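Long-range contacts in glucose-resistance amylase regulator (Weissella paramesenteroides ATCC 33313, PDB 4RK6), which binds D-glucose and, as a member of the LacI family, probably regulates transcription by binding DNA: residues Val13-Pro18 / Tyr41-Thr46; Val200-Ile205 / Glu231-Lys236; Ile221-Gly226 / Pro235-Val240. One frame throughout, in Å; residues are numbered along the deposited sequence. Where two conformers were deposited one is given.

Contact 1. Residues Val13-Pro18 / Tyr41-Thr46; sequences VGVVVP and YELLIT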
loop_
_atom_site.group_PDB
_atom_site.type_symbol
_atom_site.label_atom_id
_atom_site.label_comp_id
_atom_site.label_asym_id
_atom_site.label_seq_id
_atom_site.Cartn_x
_atom_site.Cartn_y
_atom_site.Cartn_z
ATOM N N VAL A 13 22.120 7.746 0.202
ATOM C CA VAL A 13 21.855 6.557 1.034
ATOM C C VAL A 13 20.896 5.622 0.320
ATOM O O VAL A 13 20.054 6.050 -0.477
ATOM C CB VAL A 13 21.312 6.893 2.444
ATOM C CG1 VAL A 13 22.335 7.747 3.193
ATOM C CG2 VAL A 13 19.948 7.549 2.389
ATOM N N GLY A 14 21.024 4.331 0.600
ATOM C CA GLY A 14 20.173 3.329 -0.031
ATOM C C GLY A 14 19.246 2.698 0.967
ATOM O O GLY A 14 19.544 2.637 2.162
ATOM N N VAL A 15 18.103 2.226 0.496
ATOM C CA VAL A 15 17.165 1.499 1.351
ATOM C C VAL A 15 16.802 0.241 0.603
ATOM O O VAL A 15 16.511 0.307 -0.580
ATOM C CB VAL A 15 15.881 2.294 1.636
ATOM C CG1 VAL A 15 15.009 1.576 2.659
ATOM C CG2 VAL A 15 16.217 3.683 2.119
ATOM N N VAL A 16 16.866 -0.888 1.292
ATOM C CA VAL A 16 16.584 -2.189 0.687
ATOM C C VAL A 16 15.251 -2.635 1.262
ATOM O O VAL A 16 15.094 -2.813 2.467
ATOM C CB VAL A 16 17.701 -3.226 0.961
ATOM C CG1 VAL A 16 17.353 -4.583 0.347
ATOM C CG2 VAL A 16 19.023 -2.759 0.390
ATOM N N VAL A 17 14.280 -2.794 0.365
ATOM C CA VAL A 17 12.905 -3.160 0.705
ATOM C C VAL A 17 12.605 -4.557 0.134
ATOM O O VAL A 17 12.959 -4.845 -1.006
ATOM C CB VAL A 17 11.916 -2.156 0.085
ATOM C CG1 VAL A 17 10.481 -2.442 0.508
ATOM C CG2 VAL A 17 12.314 -0.728 0.459
ATOM N N PRO A 18 11.983 -5.423 0.929
ATOM C CA PRO A 18 11.589 -6.726 0.363
ATOM C C PRO A 18 10.505 -6.587 -0.709
ATOM O O PRO A 18 9.656 -5.693 -0.626
ATOM C CB PRO A 18 11.057 -7.506 1.571
ATOM C CG PRO A 18 10.732 -6.492 2.607
ATOM C CD PRO A 18 11.505 -5.236 2.312
ATOM N N TYR A 41 21.078 14.793 1.441
ATOM C CA TYR A 41 21.285 13.464 0.869
ATOM C C TYR A 41 20.131 13.143 -0.053
ATOM O O TYR A 41 19.038 13.700 0.063
ATOM C CB TYR A 41 21.308 12.378 1.953
ATOM C CG TYR A 41 22.651 12.166 2.585
ATOM C CD1 TYR A 41 23.110 13.016 3.580
ATOM C CD2 TYR A 41 23.465 11.119 2.186
ATOM C CE1 TYR A 41 24.355 12.822 4.163
ATOM C CE2 TYR A 41 24.701 10.912 2.766
ATOM C CZ TYR A 41 25.141 11.775 3.746
ATOM O OH TYR A 41 26.361 11.591 4.328
ATOM N N GLU A 42 20.396 12.233 -0.962
ATOM C CA GLU A 42 19.369 11.658 -1.796
ATOM C C GLU A 42 19.179 10.200 -1.409
ATOM O O GLU A 42 20.079 9.574 -0.878
ATOM C CB GLU A 42 19.715 11.814 -3.278
ATOM C CG GLU A 42 18.961 12.975 -3.918
ATOM C CD GLU A 42 17.462 12.878 -3.673
ATOM O OE1 GLU A 42 16.845 13.914 -3.331
ATOM O OE2 GLU A 42 16.915 11.750 -3.785
ATOM N N LEU A 43 17.978 9.710 -1.664
ATOM C CA LEU A 43 17.548 8.388 -1.237
ATOM C C LEU A 43 17.345 7.470 -2.451
ATOM O O LEU A 43 16.575 7.780 -3.340
ATOM C CB LEU A 43 16.256 8.556 -0.468
ATOM C CG LEU A 43 15.651 7.327 0.175
ATOM C CD1 LEU A 43 16.658 6.720 1.150
ATOM C CD2 LEU A 43 14.368 7.738 0.873
ATOM N N LEU A 44 18.066 6.359 -2.501
ATOM C CA LEU A 44 17.878 5.332 -3.554
ATOM C C LEU A 44 17.103 4.187 -2.933
ATOM O O LEU A 44 17.497 3.683 -1.873
ATOM C CB LEU A 44 19.215 4.799 -4.042
ATOM C CG LEU A 44 19.868 5.419 -5.274
ATOM C CD1 LEU A 44 19.794 6.941 -5.261
ATOM C CD2 LEU A 44 21.307 4.925 -5.363
ATOM N N ILE A 45 16.025 3.760 -3.578
ATOM C CA ILE A 45 15.241 2.641 -3.097
ATOM C C ILE A 45 15.430 1.459 -4.059
ATOM O O ILE A 45 15.341 1.613 -5.282
ATOM C CB ILE A 45 13.749 2.997 -3.006
ATOM C CG1 ILE A 45 13.525 4.263 -2.171
ATOM C CG2 ILE A 45 12.950 1.826 -2.477
ATOM C CD1 ILE A 45 13.871 4.122 -0.709
ATOM N N THR A 46 15.709 0.290 -3.488
ATOM C CA THR A 46 15.936 -0.910 -4.261
ATOM C C THR A 46 15.096 -2.012 -3.613
ATOM O O THR A 46 14.846 -1.991 -2.410
ATOM C CB THR A 46 17.444 -1.300 -4.290
ATOM O OG1 THR A 46 17.900 -1.582 -2.960
ATOM C CG2 THR A 46 18.290 -0.196 -4.900
#
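The peptide groups of Val13, Val15 and Val17 bond to those of Glu42, Leu44 and Thr46, as parallel strands do. Val15 makes two of these bonds: its N gives to Leu44 O at 2.8 Å, and its O receives Thr46 N at 3.0 Å. Val13 does likewise toward Glu42 O and Leu44 N, the latter bond being almost straight (176° at the hydrogen). Val17 N closes the series on Thr46 O.

Such pairing is that of a beta-alpha-beta unit: strand 12-18 leads through helix 24-39 into strand 42-48, which lies beside it in the sheet of a periplasmic-binding-protein-like fold. The helix covers the face bearing Val13, Val15 and Val17, touching them with Thr36, Leu32 and Ala25.

On that same face the apolar contacts are close. The two torsions of Leu43 (chi1 -176°, chi2 58°) together bring CD1 between two valines, 3.6 Å from Val13 CG2 and a tight 3.2 Å from Val15 CG2. Ile45 lies alongside Val15, its CD1 3.6 Å from Val15 CB, while its CG2 meets Val17 CG2. Just before the strand begins, the Tyr41 ring is met obliquely by Val13 CG1, 3.7 Å from Tyr41 CD2.

The other face has a weak hydrogen bond from Thr46 OG1 to Val15 O (3.3 Å), a carbonyl already taken by Thr46 N. Ile45 packs on Ile45 of the second subunit and makes backbone hydrogen bonds to that subunit.

Contact 2. Residues Val200-Ile205 / Glu231-Lys236; sequences VGQGLI and EIARPK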
loop_
_atom_site.group_PDB
_atom_site.type_symbol
_atom_site.label_atom_id
_atom_site.label_comp_id
_atom_site.label_asym_id
_atom_site.label_seq_id
_atom_site.Cartn_x
_atom_site.Cartn_y
_atom_site.Cartn_z
ATOM N N VAL A 200 -4.121 -8.915 8.452
ATOM C CA VAL A 200 -4.555 -10.160 9.082
ATOM C C VAL A 200 -5.863 -9.891 9.823
ATOM O O VAL A 200 -6.811 -10.680 9.749
ATOM C CB VAL A 200 -3.485 -10.722 10.038
ATOM C CG1 VAL A 200 -3.996 -11.951 10.783
ATOM C CG2 VAL A 200 -2.198 -11.014 9.291
ATOM N N GLY A 201 -5.923 -8.774 10.546
ATOM C CA GLY A 201 -7.123 -8.370 11.259
ATOM C C GLY A 201 -8.309 -8.138 10.329
ATOM O O GLY A 201 -9.433 -8.526 10.625
ATOM N N GLN A 202 -8.047 -7.528 9.180
ATOM C CA GLN A 202 -9.103 -7.333 8.201
ATOM C C GLN A 202 -9.647 -8.691 7.686
ATOM O O GLN A 202 -10.856 -8.847 7.433
ATOM C CB GLN A 202 -8.595 -6.468 7.068
ATOM C CG GLN A 202 -9.598 -6.208 5.980
ATOM C CD GLN A 202 -10.705 -5.287 6.428
ATOM O OE1 GLN A 202 -10.537 -4.053 6.430
ATOM N NE2 GLN A 202 -11.841 -5.863 6.811
ATOM N N GLY A 203 -8.746 -9.637 7.500
ATOM C CA GLY A 203 -9.119 -10.997 7.051
ATOM C C GLY A 203 -10.009 -11.676 8.053
ATOM O O GLY A 203 -10.998 -12.297 7.697
ATOM N N LEU A 204 -9.647 -11.550 9.321
ATOM C CA LEU A 204 -10.449 -12.094 10.407
ATOM C C LEU A 204 -11.854 -11.473 10.453
ATOM O O LEU A 204 -12.864 -12.186 10.594
ATOM C CB LEU A 204 -9.757 -11.822 11.732
ATOM C CG LEU A 204 -8.533 -12.701 12.021
ATOM C CD1 LEU A 204 -7.712 -12.067 13.127
ATOM C CD2 LEU A 204 -8.986 -14.081 12.438
ATOM N N ILE A 205 -11.933 -10.146 10.332
ATOM C CA ILE A 205 -13.227 -9.471 10.330
ATOM C C ILE A 205 -14.116 -10.014 9.208
ATOM O O ILE A 205 -15.293 -10.353 9.429
ATOM C CB ILE A 205 -13.058 -7.951 10.165
ATOM C CG1 ILE A 205 -12.564 -7.335 11.475
ATOM C CG2 ILE A 205 -14.372 -7.314 9.709
ATOM C CD1 ILE A 205 -12.252 -5.861 11.334
ATOM N N GLU A 231 -8.341 1.878 10.365
ATOM C CA GLU A 231 -9.325 2.969 10.360
ATOM C C GLU A 231 -10.464 2.751 9.358
ATOM O O GLU A 231 -11.561 3.290 9.538
ATOM C CB GLU A 231 -8.619 4.285 10.004
ATOM C CG GLU A 231 -7.434 4.664 10.889
ATOM C CD GLU A 231 -6.463 5.628 10.211
ATOM O OE1 GLU A 231 -6.815 6.254 9.184
ATOM O OE2 GLU A 231 -5.323 5.758 10.703
ATOM N N ILE A 232 -10.197 2.001 8.297
ATOM C CA ILE A 232 -11.229 1.769 7.265
ATOM C C ILE A 232 -11.980 0.459 7.495
ATOM O O ILE A 232 -13.059 0.262 6.950
ATOM C CB ILE A 232 -10.701 1.897 5.810
ATOM C CG1 ILE A 232 -9.815 0.750 5.407
ATOM C CG2 ILE A 232 -9.951 3.199 5.607
ATOM C CD1 ILE A 232 -9.219 0.912 4.017
ATOM N N ALA A 233 -11.428 -0.418 8.330
ATOM C CA ALA A 233 -12.127 -1.631 8.756
ATOM C C ALA A 233 -13.390 -1.254 9.505
ATOM O O ALA A 233 -13.473 -0.172 10.121
ATOM C CB ALA A 233 -11.242 -2.467 9.673
ATOM N N ARG A 234 -14.368 -2.146 9.461
ATOM C CA ARG A 234 -15.588 -2.001 10.243
ATOM C C ARG A 234 -15.912 -3.337 10.867
ATOM O O ARG A 234 -16.256 -4.280 10.153
ATOM C CB ARG A 234 -16.754 -1.490 9.381
ATOM C CG ARG A 234 -16.591 -0.051 8.903
ATOM C CD ARG A 234 -16.814 0.964 10.025
ATOM N NE ARG A 234 -16.712 2.357 9.587
ATOM C CZ ARG A 234 -15.580 3.034 9.362
ATOM N NH1 ARG A 234 -14.381 2.458 9.463
ATOM N NH2 ARG A 234 -15.651 4.312 8.992
ATOM N N PRO A 235 -15.784 -3.457 12.188
ATOM C CA PRO A 235 -15.454 -2.368 13.119
ATOM C C PRO A 235 -14.023 -1.873 13.005
ATOM O O PRO A 235 -13.116 -2.636 12.609
ATOM C CB PRO A 235 -15.614 -3.047 14.485
ATOM C CG PRO A 235 -15.227 -4.472 14.223
ATOM C CD PRO A 235 -15.826 -4.761 12.871
ATOM N N LYS A 236 -13.794 -0.609 13.370
ATOM C CA LYS A 236 -12.430 -0.081 13.405
ATOM C C LYS A 236 -11.599 -0.936 14.364
ATOM O O LYS A 236 -12.077 -1.339 15.432
ATOM C CB LYS A 236 -12.416 1.386 13.845
ATOM C CG LYS A 236 -13.006 2.361 12.822
ATOM C CD LYS A 236 -13.141 3.762 13.407
ATOM C CE LYS A 236 -13.529 4.801 12.357
ATOM N NZ LYS A 236 -12.380 5.313 11.552
HETATM O O HOH W 1 -14.215 -4.205 7.317
#
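Gln202 presents its bent side chain to Ala233, where the chain unwinds from helix 229-232. The side chain first extends away from its own nitrogen (chi1 179°), and the turn at chi2 (71°) brings the amide round, leaving OE1 3.7 Å from Ala233 CB. That oxygen takes a hydrogen bond from Gln229 NE2, while NE2 of Gln202 works through a water: the water accepts from Gln202 NE2 at 2.9 Å and from Arg234 N at 3.0 Å, bridging helix and loop.

One turn further on, Ile205 supplies the apolar half. Its CD1 nestles among Ala233 CB at 3.9 Å, Pro235 CD at 4.0 Å and the Pro235 carbonyl oxygen, and its CG2 branch rests 3.6 Å from Arg234 O. The loop it meets has a cis peptide bond before Pro235 and is held from within: Arg234 NH1 donates to both Glu231 O and Ala233 O. Arg234 NE forms a salt bridge with Asp210 OD1 of the second subunit, tying this corner to the partner subunit. The arrangement is a helix-to-loop contact within a periplasmic-binding-protein-like domain, where helix 198-210 packs against the loop leading from the short helix 229-232 into strand 238-241.

Contact 3. Residues Ile221-Gly226 / Pro235-Val240; sequences IVTIDG and PKLTTV. With GLC (alpha-D-glucopyranose), chain C.
Thr239 and Thr223 face one another across two parallel strands, and the Thr239 side chain gives the clearest account of how they fit. Its CB lies 3.4 Å from Thr223 OG1. From there the hydroxyl is carried anti to the backbone N (chi1 -169°), which places Thr239 OG1 2.8 Å from Thr223 OG1 and also close to Thr223 O. Thr223 OG1 is hydrogen-bonded to Asp198 OD1, so the threonine pair is tied to the start of helix 198-210. The methyl branch, Thr239 CG2, rests 3.6 Å from Gly226 CA, where the backbone has a positive phi.

Around this pair the backbones are joined by well-formed bonds. Thr223 N gives to Thr238 O at 3.0 Å, and Val240 N gives to Thr223 O at 2.8 Å. Beyond Ile224 the chain turns a corner, but Asp225 N still reaches Val240 O at 2.8 Å. The Asp225 carboxylate projects into the sugar pocket past the corner at Ile224, where the two oxygens divide the work: GLC O4 donates to Asp225 OD1 at 2.5 Å and GLC O6 to Asp225 OD2 at 2.6 Å. Gln242 NE2, which also hydrogen-bonds the glucose, bonds to OD1 and probably helps fix the carboxylate's rotation.

The strands form part of a beta-alpha-beta unit running through helix 229-232, whose Thr230 touches Thr223, Leu237 and Thr239. On the face of Val222, Ile224 and Val240 lies Ile117 of helix 110-123, whereas Ile221 and Leu237, touching through their methyls, pack on helix 198-210; strands 192-195 and 267-275 flank the pair.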
loop_
_atom_site.group_PDB
_atom_site.type_symbol
_atom_site.label_atom_id
_atom_site.label_comp_id
_atom_site.label_asym_id
_atom_site.label_seq_id
_atom_site.Cartn_x
_atom_site.Cartn_y
_atom_site.Cartn_z
ATOM N N ILE A 221 -10.353 -8.637 18.447
ATOM C CA ILE A 221 -9.141 -8.577 17.651
ATOM C C ILE A 221 -8.326 -7.364 18.058
ATOM O O ILE A 221 -8.884 -6.271 18.237
ATOM C CB ILE A 221 -9.431 -8.489 16.123
ATOM C CG1 ILE A 221 -10.253 -9.668 15.621
ATOM C CG2 ILE A 221 -8.139 -8.410 15.309
ATOM C CD1 ILE A 221 -10.781 -9.427 14.216
ATOM N N VAL A 222 -7.017 -7.568 18.187
ATOM C CA VAL A 222 -6.051 -6.471 18.265
ATOM C C VAL A 222 -4.992 -6.714 17.198
ATOM O O VAL A 222 -4.478 -7.828 17.067
ATOM C CB VAL A 222 -5.380 -6.332 19.648
ATOM C CG1 VAL A 222 -4.365 -5.192 19.624
ATOM C CG2 VAL A 222 -6.404 -6.102 20.743
ATOM N N THR A 223 -4.666 -5.688 16.417
ATOM C CA THR A 223 -3.612 -5.817 15.399
ATOM C C THR A 223 -2.332 -5.088 15.786
ATOM O O THR A 223 -2.338 -4.230 16.661
ATOM C CB THR A 223 -4.014 -5.290 14.004
ATOM O OG1 THR A 223 -3.941 -3.859 13.980
ATOM C CG2 THR A 223 -5.378 -5.737 13.607
ATOM N N ILE A 224 -1.254 -5.453 15.115
ATOM C CA ILE A 224 0.019 -4.756 15.228
ATOM C C ILE A 224 0.307 -4.017 13.940
ATOM O O ILE A 224 0.288 -4.612 12.873
ATOM C CB ILE A 224 1.167 -5.725 15.524
ATOM C CG1 ILE A 224 0.969 -6.304 16.914
ATOM C CG2 ILE A 224 2.505 -4.979 15.401
ATOM C CD1 ILE A 224 1.837 -7.506 17.218
ATOM N N ASP A 225 0.541 -2.700 14.079
ATOM C CA ASP A 225 1.082 -1.772 13.083
ATOM C C ASP A 225 0.307 -0.446 13.144
ATOM O O ASP A 225 0.898 0.621 13.207
ATOM C CB ASP A 225 1.089 -2.269 11.631
ATOM C CG ASP A 225 2.201 -3.259 11.349
ATOM O OD1 ASP A 225 3.065 -3.464 12.234
ATOM O OD2 ASP A 225 2.172 -3.872 10.255
ATOM N N GLY A 226 -1.013 -0.522 13.061
ATOM C CA GLY A 226 -1.858 0.647 13.193
ATOM C C GLY A 226 -1.905 1.557 11.984
ATOM O O GLY A 226 -2.107 2.762 12.135
ATOM N N PRO A 235 -15.784 -3.457 12.188
ATOM C CA PRO A 235 -15.454 -2.368 13.119
ATOM C C PRO A 235 -14.023 -1.873 13.005
ATOM O O PRO A 235 -13.116 -2.636 12.609
ATOM C CB PRO A 235 -15.614 -3.047 14.485
ATOM C CG PRO A 235 -15.227 -4.472 14.223
ATOM C CD PRO A 235 -15.826 -4.761 12.871
ATOM N N LYS A 236 -13.794 -0.609 13.370
ATOM C CA LYS A 236 -12.430 -0.081 13.405
ATOM C C LYS A 236 -11.599 -0.936 14.364
ATOM O O LYS A 236 -12.077 -1.339 15.432
ATOM C CB LYS A 236 -12.416 1.386 13.845
ATOM C CG LYS A 236 -13.006 2.361 12.822
ATOM C CD LYS A 236 -13.141 3.762 13.407
ATOM C CE LYS A 236 -13.529 4.801 12.357
ATOM N NZ LYS A 236 -12.380 5.313 11.552
ATOM N N LEU A 237 -10.360 -1.188 13.981
ATOM C CA LEU A 237 -9.504 -2.123 14.716
ATOM C C LEU A 237 -8.682 -1.456 15.794
ATOM O O LEU A 237 -7.954 -0.489 15.550
ATOM C CB LEU A 237 -8.580 -2.870 13.749
ATOM C CG LEU A 237 -9.266 -3.938 12.919
ATOM C CD1 LEU A 237 -8.490 -4.196 11.633
ATOM C CD2 LEU A 237 -9.438 -5.227 13.741
ATOM N N THR A 238 -8.809 -2.018 16.987
ATOM C CA THR A 238 -7.895 -1.752 18.099
ATOM C C THR A 238 -6.523 -2.248 17.658
ATOM O O THR A 238 -6.395 -3.325 17.026
ATOM C CB THR A 238 -8.408 -2.451 19.352
ATOM O OG1 THR A 238 -9.660 -1.844 19.717
ATOM C CG2 THR A 238 -7.438 -2.318 20.520
ATOM N N THR A 239 -5.490 -1.447 17.919
ATOM C CA THR A 239 -4.204 -1.696 17.304
ATOM C C THR A 239 -3.045 -1.140 18.153
ATOM O O THR A 239 -3.209 -0.129 18.862
ATOM C CB THR A 239 -4.176 -1.093 15.880
ATOM O OG1 THR A 239 -3.019 -1.541 15.178
ATOM C CG2 THR A 239 -4.206 0.453 15.896
ATOM N N VAL A 240 -1.892 -1.808 18.093
ATOM C CA VAL A 240 -0.627 -1.191 18.529
ATOM C C VAL A 240 -0.049 -0.440 17.356
ATOM O O VAL A 240 0.406 -1.022 16.352
ATOM C CB VAL A 240 0.402 -2.195 19.099
ATOM C CG1 VAL A 240 1.769 -1.526 19.323
ATOM C CG2 VAL A 240 -0.116 -2.771 20.397
HETATM C C1 GLC C . 7.602 -6.504 9.430
HETATM C C2 GLC C . 8.041 -5.537 10.530
HETATM C C3 GLC C . 7.097 -5.513 11.715
HETATM C C4 GLC C . 5.653 -5.406 11.219
HETATM C C5 GLC C . 5.364 -6.628 10.346
HETATM C C6 GLC C . 3.945 -6.600 9.783
HETATM O O1 GLC C . 8.028 -7.756 9.808
HETATM O O2 GLC C . 9.333 -5.888 11.023
HETATM O O3 GLC C . 7.462 -4.364 12.471
HETATM O O4 GLC C . 4.783 -5.306 12.306
HETATM O O5 GLC C . 6.208 -6.639 9.225
HETATM O O6 GLC C . 3.745 -5.484 8.973
#

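Overall arrangement
All three contacts are largely buried, yet they differ in what holds them. Contacts 1 and 3 each pair parallel strands of a beta-alpha-beta unit and lie on opposite sides of the chain's centre, about 29 Å apart between centres. Contact 1 is mostly apolar beyond its backbone bonds, whereas contact 3 adds hydroxyls and a glucose-binding carboxylate just past a chain corner. Contact 2 joins helix to loop through methyl packing and a water. It shares Pro235 and Lys236 with contact 3 and packs on it, Ile205 CD1 lying 3.8 Å from Leu237 CD2. Contacts 1 and 2 also meet the second subunit; the segments of contact 3 touch no other protein chain of the assembly.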